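Local coordinates for peptidoglycan D,D-transpeptidase MrdA (Pseudomonas aeruginosa, PDB 7KIS), which probably cross-links the peptide stems of cell-wall peptidoglycan as a membrane-bound penicillin-binding protein of the cell-shape machinery, and is a target of beta-lactam-enhancer inhibitors, at residues Pro66-Ile71 and Phe210-Leu215; His216-Tyr221 and Asp240-Lys245; Ile78-Arg83 and Phe163-Pro168; Val248-Ser253 and Leu480-Asp485. All blocks are in the same frame, centred on the assembly; numbering follows the deposited sequence.

Contact 1: residues Pro66-Ile71 and Phe210-Leu215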
loop_
_atom_site.group_PDB
_atom_site.type_symbol
_atom_site.label_atom_id
_atom_site.label_comp_id
_atom_site.label_asym_id
_atom_site.label_seq_id
_atom_site.Cartn_x
_atom_site.Cartn_y
_atom_site.Cartn_z
ATOM N N PRO A 66 22.707 11.451 23.805
ATOM C CA PRO A 66 22.893 10.114 23.238
ATOM C C PRO A 66 22.975 10.155 21.718
ATOM O O PRO A 66 22.521 11.096 21.065
ATOM C CB PRO A 66 21.631 9.373 23.699
ATOM C CG PRO A 66 20.581 10.445 23.721
ATOM C CD PRO A 66 21.280 11.766 23.998
ATOM N N THR A 67 23.573 9.107 21.159
ATOM C CA THR A 67 23.690 8.981 19.713
ATOM C C THR A 67 22.444 8.313 19.148
ATOM O O THR A 67 21.938 7.337 19.708
ATOM C CB THR A 67 24.931 8.172 19.333
ATOM O OG1 THR A 67 24.657 6.774 19.488
ATOM C CG2 THR A 67 26.106 8.552 20.223
ATOM N N ARG A 68 21.952 8.847 18.033
ATOM C CA ARG A 68 20.749 8.305 17.416
ATOM C C ARG A 68 21.005 6.899 16.887
ATOM O O ARG A 68 22.102 6.584 16.415
ATOM C CB ARG A 68 20.267 9.216 16.287
ATOM C CG ARG A 68 18.836 8.938 15.852
ATOM C CD ARG A 68 18.256 10.085 15.043
ATOM N NE ARG A 68 16.867 9.830 14.671
ATOM C CZ ARG A 68 15.827 10.071 15.461
ATOM N NH1 ARG A 68 16.015 10.577 16.673
ATOM N NH2 ARG A 68 14.597 9.807 15.040
ATOM N N GLY A 69 19.983 6.051 16.972
ATOM C CA GLY A 69 20.135 4.675 16.537
ATOM C C GLY A 69 20.332 4.579 15.034
ATOM O O GLY A 69 19.753 5.338 14.256
ATOM N N ILE A 70 21.165 3.630 14.628
ATOM C CA ILE A 70 21.446 3.401 13.218
ATOM C C ILE A 70 20.261 2.696 12.569
ATOM O O ILE A 70 19.562 1.896 13.202
ATOM C CB ILE A 70 22.748 2.589 13.067
ATOM C CG1 ILE A 70 23.858 3.210 13.914
ATOM C CG2 ILE A 70 23.187 2.546 11.631
ATOM C CD1 ILE A 70 24.264 4.598 13.465
ATOM N N ILE A 71 20.022 2.998 11.294
ATOM C CA ILE A 71 18.939 2.396 10.524
ATOM C C ILE A 71 19.539 1.592 9.380
ATOM O O ILE A 71 20.336 2.119 8.593
ATOM C CB ILE A 71 17.960 3.458 9.990
ATOM C CG1 ILE A 71 17.352 4.251 11.149
ATOM C CG2 ILE A 71 16.869 2.803 9.164
ATOM C CD1 ILE A 71 16.296 5.246 10.717
ATOM N N PHE A 210 8.098 7.975 14.152
ATOM C CA PHE A 210 7.313 6.911 14.775
ATOM C C PHE A 210 8.107 6.195 15.859
ATOM O O PHE A 210 7.569 5.861 16.921
ATOM C CB PHE A 210 6.846 5.913 13.710
ATOM C CG PHE A 210 5.703 5.036 14.149
ATOM C CD1 PHE A 210 5.925 3.930 14.953
ATOM C CD2 PHE A 210 4.405 5.315 13.748
ATOM C CE1 PHE A 210 4.876 3.123 15.356
ATOM C CE2 PHE A 210 3.352 4.512 14.147
ATOM C CZ PHE A 210 3.589 3.415 14.953
ATOM N N TYR A 211 9.390 5.948 15.607
ATOM C CA TYR A 211 10.275 5.306 16.569
ATOM C C TYR A 211 11.294 6.286 17.140
ATOM O O TYR A 211 12.429 5.906 17.440
ATOM C CB TYR A 211 10.980 4.115 15.929
ATOM C CG TYR A 211 10.068 2.954 15.611
ATOM C CD1 TYR A 211 9.460 2.224 16.624
ATOM C CD2 TYR A 211 9.819 2.585 14.296
ATOM C CE1 TYR A 211 8.630 1.160 16.337
ATOM C CE2 TYR A 211 8.988 1.522 13.998
ATOM C CZ TYR A 211 8.397 0.812 15.023
ATOM O OH TYR A 211 7.570 -0.248 14.737
ATOM N N GLU A 212 10.903 7.555 17.286
ATOM C CA GLU A 212 11.806 8.549 17.857
ATOM C C GLU A 212 12.217 8.172 19.275
ATOM O O GLU A 212 13.375 8.363 19.664
ATOM C CB GLU A 212 11.149 9.928 17.834
ATOM C CG GLU A 212 11.888 10.984 18.638
ATOM C CD GLU A 212 13.242 11.323 18.047
ATOM O OE1 GLU A 212 13.330 11.493 16.812
ATOM O OE2 GLU A 212 14.221 11.419 18.818
ATOM N N SER A 213 11.280 7.637 20.062
ATOM C CA SER A 213 11.601 7.196 21.414
ATOM C C SER A 213 12.746 6.188 21.404
ATOM O O SER A 213 13.757 6.369 22.091
ATOM C CB SER A 213 10.359 6.597 22.075
ATOM O OG SER A 213 9.191 7.308 21.702
ATOM N N GLU A 214 12.600 5.112 20.624
ATOM C CA GLU A 214 13.613 4.061 20.606
ATOM C C GLU A 214 14.916 4.551 19.985
ATOM O O GLU A 214 16.003 4.207 20.462
ATOM C CB GLU A 214 13.085 2.839 19.854
ATOM C CG GLU A 214 11.922 2.136 20.542
ATOM C CD GLU A 214 10.598 2.863 20.361
ATOM O OE1 GLU A 214 10.550 3.838 19.580
ATOM O OE2 GLU A 214 9.606 2.461 21.003
ATOM N N LEU A 215 14.829 5.357 18.923
ATOM C CA LEU A 215 16.029 5.847 18.256
ATOM C C LEU A 215 16.777 6.884 19.085
ATOM O O LEU A 215 17.962 7.121 18.832
ATOM C CB LEU A 215 15.671 6.443 16.894
ATOM C CG LEU A 215 15.318 5.460 15.776
ATOM C CD1 LEU A 215 14.675 6.190 14.607
ATOM C CD2 LEU A 215 16.549 4.691 15.320
#
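The flat guanidinium of R68 has L215 over one face and the E212 carboxylate at its edge. L215 CB sits above the centre of the group, 3.9 Å from R68 CZ, while the carboxylate carbon of E212 lies in the guanidinium plane. The grip is end-on through two nitrogens, with the two planes turned 30° apart. R68 NH1 gives the straighter bond, 2.9 Å to E212 OE2 on its syn side, and R68 NH2 reaches E212 OE1 at 2.8 Å from above the carboxylate plane. The R68 chain, extended from CG to NE, crosses the E212 side chain at about a right angle, and E212 folds at chi2 (67°) to meet it. The E212 oxygens also accept from G203 N and Y196 OH, and R68 NE pairs with E208, so both charges are shared among several partners. The backbones also meet: G69 N donates to L215 O at 2.9 Å, in the carbonyl plane and on a lone pair. R68 CA adds a CH···O contact to the same oxygen at 3.3 Å. L215 CD2 packs on G69 CA and, more loosely, on I71 CG1. The arrangement is that of an extended loop pinned to the short helix 212-216 by an arginine-glutamate salt bridge and a backbone bond, within the N-terminal, non-catalytic region of a class B penicillin-binding protein.

Contact 2: residues His216-Tyr221 and Asp240-Lys245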
loop_
_atom_site.group_PDB
_atom_site.type_symbol
_atom_site.label_atom_id
_atom_site.label_comp_id
_atom_site.label_asym_id
_atom_site.label_seq_id
_atom_site.Cartn_x
_atom_site.Cartn_y
_atom_site.Cartn_z
ATOM N N HIS A 216 16.117 7.507 20.061
ATOM C CA HIS A 216 16.756 8.572 20.831
ATOM C C HIS A 216 17.743 7.998 21.844
ATOM O O HIS A 216 18.962 8.087 21.663
ATOM C CB HIS A 216 15.688 9.425 21.526
ATOM C CG HIS A 216 16.245 10.561 22.323
ATOM N ND1 HIS A 216 16.042 10.686 23.681
ATOM C CD2 HIS A 216 16.993 11.626 21.955
ATOM C CE1 HIS A 216 16.645 11.779 24.115
ATOM N NE2 HIS A 216 17.229 12.368 23.087
ATOM N N GLY A 217 17.232 7.404 22.913
ATOM C CA GLY A 217 18.057 6.845 23.960
ATOM C C GLY A 217 17.960 7.632 25.253
ATOM O O GLY A 217 16.992 8.349 25.516
ATOM N N THR A 218 18.998 7.489 26.074
ATOM C CA THR A 218 19.081 8.165 27.359
ATOM C C THR A 218 20.388 8.941 27.428
ATOM O O THR A 218 21.399 8.534 26.849
ATOM C CB THR A 218 18.996 7.181 28.532
ATOM O OG1 THR A 218 20.036 6.202 28.412
ATOM C CG2 THR A 218 17.644 6.484 28.549
ATOM N N VAL A 219 20.362 10.056 28.150
ATOM C CA VAL A 219 21.533 10.909 28.284
ATOM C C VAL A 219 22.422 10.403 29.412
ATOM O O VAL A 219 21.978 9.728 30.343
ATOM C CB VAL A 219 21.141 12.380 28.525
ATOM C CG1 VAL A 219 20.790 13.062 27.218
ATOM C CG2 VAL A 219 19.991 12.464 29.511
ATOM N N GLY A 220 23.706 10.752 29.321
ATOM C CA GLY A 220 24.654 10.534 30.385
ATOM C C GLY A 220 25.026 11.827 31.088
ATOM O O GLY A 220 24.478 12.898 30.821
ATOM N N TYR A 221 25.984 11.710 32.007
ATOM C CA TYR A 221 26.409 12.856 32.801
ATOM C C TYR A 221 27.893 12.747 33.113
ATOM O O TYR A 221 28.354 11.704 33.587
ATOM C CB TYR A 221 25.597 12.957 34.098
ATOM C CG TYR A 221 24.137 13.276 33.876
ATOM C CD1 TYR A 221 23.177 12.270 33.879
ATOM C CD2 TYR A 221 23.716 14.581 33.654
ATOM C CE1 TYR A 221 21.840 12.556 33.672
ATOM C CE2 TYR A 221 22.382 14.876 33.446
ATOM C CZ TYR A 221 21.449 13.860 33.456
ATOM O OH TYR A 221 20.122 14.152 33.250
ATOM N N ASP A 240 27.553 6.753 31.339
ATOM C CA ASP A 240 27.614 6.897 29.891
ATOM C C ASP A 240 26.219 6.792 29.281
ATOM O O ASP A 240 25.415 5.958 29.708
ATOM C CB ASP A 240 28.524 5.833 29.288
ATOM C CG ASP A 240 29.971 6.279 29.228
ATOM O OD1 ASP A 240 30.274 7.215 28.459
ATOM O OD2 ASP A 240 30.802 5.712 29.967
ATOM N N PRO A 241 25.918 7.624 28.284
ATOM C CA PRO A 241 24.589 7.577 27.664
ATOM C C PRO A 241 24.398 6.294 26.873
ATOM O O PRO A 241 25.299 5.835 26.167
ATOM C CB PRO A 241 24.581 8.807 26.749
ATOM C CG PRO A 241 26.025 9.029 26.425
ATOM C CD PRO A 241 26.793 8.629 27.654
ATOM N N ILE A 242 23.208 5.716 26.996
ATOM C CA ILE A 242 22.877 4.508 26.246
ATOM C C ILE A 242 22.414 4.937 24.861
ATOM O O ILE A 242 21.417 5.666 24.744
ATOM C CB ILE A 242 21.814 3.663 26.965
ATOM C CG1 ILE A 242 22.133 3.568 28.459
ATOM C CG2 ILE A 242 21.754 2.265 26.374
ATOM C CD1 ILE A 242 20.921 3.258 29.331
ATOM N N PRO A 243 23.106 4.530 23.797
ATOM C CA PRO A 243 22.741 4.983 22.452
ATOM C C PRO A 243 21.354 4.499 22.057
ATOM O O PRO A 243 20.832 3.514 22.586
ATOM C CB PRO A 243 23.827 4.361 21.558
ATOM C CG PRO A 243 24.363 3.213 22.338
ATOM C CD PRO A 243 24.274 3.631 23.781
ATOM N N GLY A 244 20.750 5.226 21.121
ATOM C CA GLY A 244 19.412 4.881 20.685
ATOM C C GLY A 244 19.360 3.494 20.075
ATOM O O GLY A 244 20.356 2.971 19.571
ATOM N N LYS A 245 18.175 2.892 20.127
ATOM C CA LYS A 245 18.017 1.539 19.615
ATOM C C LYS A 245 18.103 1.546 18.097
ATOM O O LYS A 245 17.565 2.433 17.428
ATOM C CB LYS A 245 16.680 0.949 20.063
ATOM C CG LYS A 245 16.646 0.506 21.515
ATOM C CD LYS A 245 15.273 -0.027 21.889
ATOM C CE LYS A 245 14.965 0.219 23.356
ATOM N NZ LYS A 245 13.528 -0.015 23.665
#
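H216-G220 and D240-G244 run antiparallel, their end-to-end directions 178° apart, but the pairing is loose and the one backbone hydrogen bond between them, T218 N to I242 O, is weak at 3.3 Å though nearly straight (169°). Glycines mark the closest approaches of the two chains. G217 and G244 bring their CA atoms to 4.1 Å, and G220 CA comes to 4.0 Å from P241 CA. At G217 the chain has just left helix 212-216 with a positive phi. T218 and I242 lie side by side and point the same way. T218 OG1 sits between its own backbone N and carbonyl carbon (chi1 57°), which turns the hydroxyl oxygen onto the I242 side chain, 3.2 Å from I242 CD1 and close to CB and CG1 as well. P241 CB lies against the backbone of T218-G220, 3.2 Å from T218 O and 3.3 Å from G220 N. The P241 side chain also reaches I64 on the neighbouring strand 63-64, to which G220 is bonded through the backbone. H216 turns away from the contact, its ring stacked with Y196 and NE2 bonded to T199 OG1, while H216 O rests 3.4 Å from G244 CA. What results is an irregular antiparallel pair of extended, glycine- and proline-rich segments, joining the end of helix 212-216 to the connection that leads into strand 247-249.

Contact 3: residues Ile78-Arg83 and Phe163-Pro168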
loop_
_atom_site.group_PDB
_atom_site.type_symbol
_atom_site.label_atom_id
_atom_site.label_comp_id
_atom_site.label_asym_id
_atom_site.label_seq_id
_atom_site.Cartn_x
_atom_site.Cartn_y
_atom_site.Cartn_z
ATOM N N ILE A 78 23.348 0.431 5.355
ATOM C CA ILE A 78 22.997 1.484 6.299
ATOM C C ILE A 78 22.175 2.561 5.606
ATOM O O ILE A 78 22.522 3.025 4.514
ATOM C CB ILE A 78 24.248 2.078 6.955
ATOM C CG1 ILE A 78 25.271 0.984 7.247
ATOM C CG2 ILE A 78 23.850 2.703 8.250
ATOM C CD1 ILE A 78 26.440 1.454 8.089
ATOM N N ILE A 79 21.078 2.957 6.250
ATOM C CA ILE A 79 20.141 3.943 5.724
ATOM C C ILE A 79 20.327 5.286 6.424
ATOM O O ILE A 79 20.033 6.341 5.848
ATOM C CB ILE A 79 18.692 3.435 5.868
ATOM C CG1 ILE A 79 18.543 2.070 5.198
ATOM C CG2 ILE A 79 17.699 4.414 5.263
ATOM C CD1 ILE A 79 18.961 2.058 3.745
ATOM N N ALA A 80 20.815 5.268 7.666
ATOM C CA ALA A 80 20.969 6.505 8.430
ATOM C C ALA A 80 22.152 6.393 9.383
ATOM O O ALA A 80 22.115 5.597 10.326
ATOM C CB ALA A 80 19.688 6.830 9.195
ATOM N N ASP A 81 23.199 7.186 9.142
ATOM C CA ASP A 81 24.342 7.254 10.039
ATOM C C ASP A 81 24.276 8.529 10.874
ATOM O O ASP A 81 23.298 9.282 10.842
ATOM C CB ASP A 81 25.673 7.241 9.277
ATOM C CG ASP A 81 25.722 6.209 8.188
ATOM O OD1 ASP A 81 24.898 5.283 8.225
ATOM O OD2 ASP A 81 26.595 6.322 7.298
ATOM N N ASN A 82 25.346 8.783 11.619
ATOM C CA ASN A 82 25.559 10.043 12.312
ATOM C C ASN A 82 26.941 10.540 11.920
ATOM O O ASN A 82 27.912 9.778 11.975
ATOM C CB ASN A 82 25.442 9.877 13.831
ATOM C CG ASN A 82 24.086 9.344 14.253
ATOM O OD1 ASN A 82 23.049 9.909 13.903
ATOM N ND2 ASN A 82 24.087 8.252 15.008
ATOM N N ARG A 83 27.030 11.801 11.518
ATOM C CA ARG A 83 28.332 12.289 11.099
ATOM C C ARG A 83 28.847 13.330 12.085
ATOM O O ARG A 83 28.061 14.062 12.695
ATOM C CB ARG A 83 28.266 12.902 9.694
ATOM C CG ARG A 83 28.387 11.888 8.560
ATOM C CD ARG A 83 29.652 11.049 8.680
ATOM N NE ARG A 83 29.735 10.028 7.639
ATOM C CZ ARG A 83 29.356 8.763 7.798
ATOM N NH1 ARG A 83 28.864 8.359 8.962
ATOM N NH2 ARG A 83 29.468 7.902 6.796
ATOM N N PHE A 163 26.894 15.475 16.723
ATOM C CA PHE A 163 26.632 14.628 15.570
ATOM C C PHE A 163 25.433 15.139 14.785
ATOM O O PHE A 163 24.448 15.611 15.360
ATOM C CB PHE A 163 26.388 13.181 16.002
ATOM C CG PHE A 163 27.648 12.390 16.212
ATOM C CD1 PHE A 163 28.255 11.733 15.153
ATOM C CD2 PHE A 163 28.223 12.300 17.468
ATOM C CE1 PHE A 163 29.414 11.005 15.344
ATOM C CE2 PHE A 163 29.382 11.573 17.665
ATOM C CZ PHE A 163 29.978 10.924 16.601
ATOM N N VAL A 164 25.532 15.047 13.464
ATOM C CA VAL A 164 24.426 15.309 12.555
ATOM C C VAL A 164 23.961 13.973 11.992
ATOM O O VAL A 164 24.755 13.040 11.824
ATOM C CB VAL A 164 24.835 16.291 11.433
ATOM C CG1 VAL A 164 25.797 15.628 10.455
ATOM C CG2 VAL A 164 23.612 16.834 10.714
ATOM N N ARG A 165 22.665 13.871 11.710
ATOM C CA ARG A 165 22.150 12.656 11.096
ATOM C C ARG A 165 22.396 12.711 9.598
ATOM O O ARG A 165 22.255 13.763 8.965
ATOM C CB ARG A 165 20.658 12.477 11.393
ATOM C CG ARG A 165 20.072 11.158 10.879
ATOM C CD ARG A 165 20.411 9.987 11.804
ATOM N NE ARG A 165 19.252 9.144 12.091
ATOM C CZ ARG A 165 19.322 7.895 12.544
ATOM N NH1 ARG A 165 20.499 7.324 12.767
ATOM N NH2 ARG A 165 18.207 7.212 12.772
ATOM N N HIS A 166 22.758 11.564 9.034
ATOM C CA HIS A 166 23.148 11.467 7.638
ATOM C C HIS A 166 22.347 10.370 6.959
ATOM O O HIS A 166 22.169 9.283 7.512
ATOM C CB HIS A 166 24.658 11.180 7.539
ATOM C CG HIS A 166 25.147 10.914 6.150
ATOM N ND1 HIS A 166 24.812 11.709 5.075
ATOM C CD2 HIS A 166 25.962 9.948 5.663
ATOM C CE1 HIS A 166 25.393 11.239 3.985
ATOM N NE2 HIS A 166 26.096 10.171 4.315
ATOM N N TYR A 167 21.863 10.671 5.754
ATOM C CA TYR A 167 21.068 9.742 4.955
ATOM C C TYR A 167 21.854 9.416 3.693
ATOM O O TYR A 167 21.731 10.113 2.673
ATOM C CB TYR A 167 19.699 10.336 4.630
ATOM C CG TYR A 167 18.893 10.686 5.863
ATOM C CD1 TYR A 167 18.384 9.692 6.689
ATOM C CD2 TYR A 167 18.653 12.010 6.208
ATOM C CE1 TYR A 167 17.653 10.006 7.817
ATOM C CE2 TYR A 167 17.921 12.333 7.336
ATOM C CZ TYR A 167 17.424 11.327 8.138
ATOM O OH TYR A 167 16.699 11.641 9.264
ATOM N N PRO A 168 22.674 8.360 3.714
ATOM C CA PRO A 168 23.612 8.125 2.604
ATOM C C PRO A 168 22.948 7.723 1.298
ATOM O O PRO A 168 23.636 7.682 0.270
ATOM C CB PRO A 168 24.507 6.999 3.135
ATOM C CG PRO A 168 23.672 6.306 4.159
ATOM C CD PRO A 168 22.836 7.374 4.796
#
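Four backbone hydrogen bonds tie D81 to H166 and R83 to V164, making strands 80-83 and 163-166 an antiparallel ladder at the edge of a mixed sheet. D81 N reaches H166 O at 2.8 Å and H166 N returns to D81 O at 3.0 Å; the R83-V164 pair repeats the exchange. Between them N82 and R165 form the non-hydrogen-bonded pair. The R165 chain bends at chi2 and chi3, bringing its guanidinium over A80, with A80 CB lying above the centre of one face. The charged end of R165 is held by G69 O and E208, and N82 ND2 by R68 O, so this face of the ladder is fastened to the 66-71 loop. N82 OD1 meets R165 CD at 3.4 Å, the amide and guanidinium planes being only 15° apart. On the other face are D81, R83, V164 and H166. There R83 makes a weak salt bridge to D81 and passes obliquely across H166; H166 CD2 lies over one face of the R83 guanidinium, offset toward the rim. R83 CB packs on V164 CG1 at 3.8 Å. Beyond the ladder the P168 ring closes the corner at I79, with P168 CD 3.2 Å from I79 O.

Contact 4: residues Val248-Ser253 and Leu480-Asp485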
loop_
_atom_site.group_PDB
_atom_site.type_symbol
_atom_site.label_atom_id
_atom_site.label_comp_id
_atom_site.label_asym_id
_atom_site.label_seq_id
_atom_site.Cartn_x
_atom_site.Cartn_y
_atom_site.Cartn_z
ATOM N N VAL A 248 16.151 -2.159 12.050
ATOM C CA VAL A 248 16.358 -2.820 10.771
ATOM C C VAL A 248 15.038 -2.756 10.022
ATOM O O VAL A 248 14.009 -3.224 10.525
ATOM C CB VAL A 248 16.824 -4.271 10.949
ATOM C CG1 VAL A 248 17.343 -4.824 9.636
ATOM C CG2 VAL A 248 17.890 -4.355 12.031
ATOM N N LEU A 249 15.059 -2.177 8.828
ATOM C CA LEU A 249 13.826 -2.021 8.079
ATOM C C LEU A 249 13.570 -3.254 7.224
ATOM O O LEU A 249 14.488 -3.998 6.864
ATOM C CB LEU A 249 13.874 -0.777 7.192
ATOM C CG LEU A 249 14.086 0.576 7.870
ATOM C CD1 LEU A 249 14.265 1.654 6.818
ATOM C CD2 LEU A 249 12.930 0.914 8.796
ATOM N N SER A 250 12.295 -3.455 6.890
ATOM C CA SER A 250 11.909 -4.561 6.027
ATOM C C SER A 250 12.223 -4.293 4.568
ATOM O O SER A 250 12.280 -5.241 3.777
ATOM C CB SER A 250 10.415 -4.859 6.182
ATOM O OG SER A 250 10.010 -4.716 7.532
ATOM N N ILE A 251 12.449 -3.031 4.201
ATOM C CA ILE A 251 12.573 -2.667 2.798
ATOM C C ILE A 251 13.906 -3.156 2.253
ATOM O O ILE A 251 14.972 -2.870 2.814
ATOM C CB ILE A 251 12.443 -1.148 2.624
ATOM C CG1 ILE A 251 11.029 -0.674 2.963
ATOM C CG2 ILE A 251 12.824 -0.739 1.213
ATOM C CD1 ILE A 251 10.858 0.830 2.853
ATOM N N ASP A 252 13.850 -3.895 1.152
ATOM C CA ASP A 252 15.022 -4.143 0.329
ATOM C C ASP A 252 15.141 -3.013 -0.682
ATOM O O ASP A 252 14.250 -2.830 -1.521
ATOM C CB ASP A 252 14.927 -5.493 -0.377
ATOM C CG ASP A 252 16.229 -5.892 -1.042
ATOM O OD1 ASP A 252 17.280 -5.873 -0.367
ATOM O OD2 ASP A 252 16.200 -6.226 -2.244
ATOM N N SER A 253 16.240 -2.263 -0.605
ATOM C CA SER A 253 16.392 -1.093 -1.455
ATOM C C SER A 253 16.930 -1.442 -2.829
ATOM O O SER A 253 16.935 -0.582 -3.711
ATOM C CB SER A 253 17.318 -0.072 -0.786
ATOM O OG SER A 253 16.895 0.152 0.545
ATOM N N LEU A 480 7.218 -1.622 8.522
ATOM C CA LEU A 480 8.543 -1.299 8.007
ATOM C C LEU A 480 9.632 -1.848 8.920
ATOM O O LEU A 480 10.539 -2.552 8.464
ATOM C CB LEU A 480 8.686 0.216 7.845
ATOM C CG LEU A 480 7.722 0.874 6.857
ATOM C CD1 LEU A 480 7.331 2.268 7.321
ATOM C CD2 LEU A 480 8.341 0.924 5.474
ATOM N N ALA A 481 9.561 -1.522 10.208
ATOM C CA ALA A 481 10.541 -1.986 11.180
ATOM C C ALA A 481 10.536 -3.504 11.288
ATOM O O ALA A 481 9.613 -4.088 11.866
ATOM C CB ALA A 481 10.274 -1.361 12.548
ATOM N N LYS A 482 11.558 -4.154 10.729
ATOM C CA LYS A 482 11.664 -5.603 10.854
ATOM C C LYS A 482 12.012 -6.001 12.283
ATOM O O LYS A 482 11.380 -6.893 12.859
ATOM C CB LYS A 482 12.704 -6.146 9.873
ATOM C CG LYS A 482 12.541 -7.625 9.564
ATOM C CD LYS A 482 13.372 -8.038 8.361
ATOM C CE LYS A 482 13.478 -9.553 8.253
ATOM N NZ LYS A 482 12.141 -10.208 8.152
ATOM N N THR A 483 13.021 -5.354 12.868
ATOM C CA THR A 483 13.416 -5.591 14.249
ATOM C C THR A 483 13.700 -4.261 14.933
ATOM O O THR A 483 14.143 -3.299 14.300
ATOM C CB THR A 483 14.667 -6.482 14.371
ATOM O OG1 THR A 483 15.845 -5.679 14.215
ATOM C CG2 THR A 483 14.670 -7.590 13.327
ATOM N N ILE A 484 13.440 -4.220 16.236
ATOM C CA ILE A 484 13.818 -3.102 17.095
ATOM C C ILE A 484 14.747 -3.650 18.168
ATOM O O ILE A 484 14.340 -4.499 18.972
ATOM C CB ILE A 484 12.597 -2.417 17.727
ATOM C CG1 ILE A 484 11.522 -2.153 16.674
ATOM C CG2 ILE A 484 13.011 -1.119 18.405
ATOM C CD1 ILE A 484 11.847 -1.000 15.757
ATOM N N ASP A 485 15.993 -3.172 18.172
ATOM C CA ASP A 485 17.044 -3.642 19.074
ATOM C C ASP A 485 17.347 -5.125 18.883
ATOM O O ASP A 485 17.869 -5.779 19.791
ATOM C CB ASP A 485 16.699 -3.355 20.540
ATOM C CG ASP A 485 17.911 -2.954 21.356
ATOM O OD1 ASP A 485 18.894 -2.462 20.760
ATOM O OD2 ASP A 485 17.882 -3.127 22.593
#
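A classic beta bulge shapes this antiparallel pairing of strands 247-249 and 481-484: K482 and T483 both face V248, and the register slips by one residue before L249 meets A481. Among the backbone bonds, V248 N donates to T483 O at 3.2 Å, and V248 O takes two donors in return. K482 N donates to V248 O at 2.6 Å, while T483 N makes a weaker bond. S250 N continues the pairing past the bulge by donating to L480 O, with L249 CA making a CH···O contact to that same oxygen.

The polar side chains follow the backbone. S250 OG, held beside its own backbone N (chi1 -38°), lies close to L480 O, the acceptor of S250 N, and is hydrogen-bonded to H479 O. K482 CB covers V248 O at 3.3 Å, but the K482 chain, bent only at chi4, carries NZ away to a salt bridge with D279. D417 accepts from the backbone N of both L480 and A481, fixing the start of this segment.

In the side-chain packing, V248 and T483 lie side by side, pointing the same way on one face, and a V248 methyl meets the T483 hydroxyl, with V248 CG2 3.3 Å from T483 OG1. The side chains of L249 and A481 diverge; the L249 side chain packs on I71, V177 and I207. Apolar contacts join L480 to L249, loosely, and to I251. At the buried end I251 and L480 run alongside each other among V280 and M283 of strand 280-286, and their closest atoms are I251 CD1 and L480 CD2, 3.6 Å apart.

Overall arrangement
Three of the contacts meet in one mixed five-strand sheet, ordered 163-166, 78-84, 71-72, 247-249, 481-484. Contact 3 pairs the strands at one edge and contact 4 those at the other, their centres about 16 Å apart, and contact 1 lies between, where 66-71 leads into the middle strand. Along the chain contact 3 is nested inside the loop closed by contact 1; contacts 2 and 4 follow. Contact 2, about 10 Å from contact 1 between centres, extends the same region outward through T67-G244 and E214-K245 backbone bonds. Since 480-485 comes from the transpeptidase part of the chain, these five strands join the N-terminal part to the catalytic part.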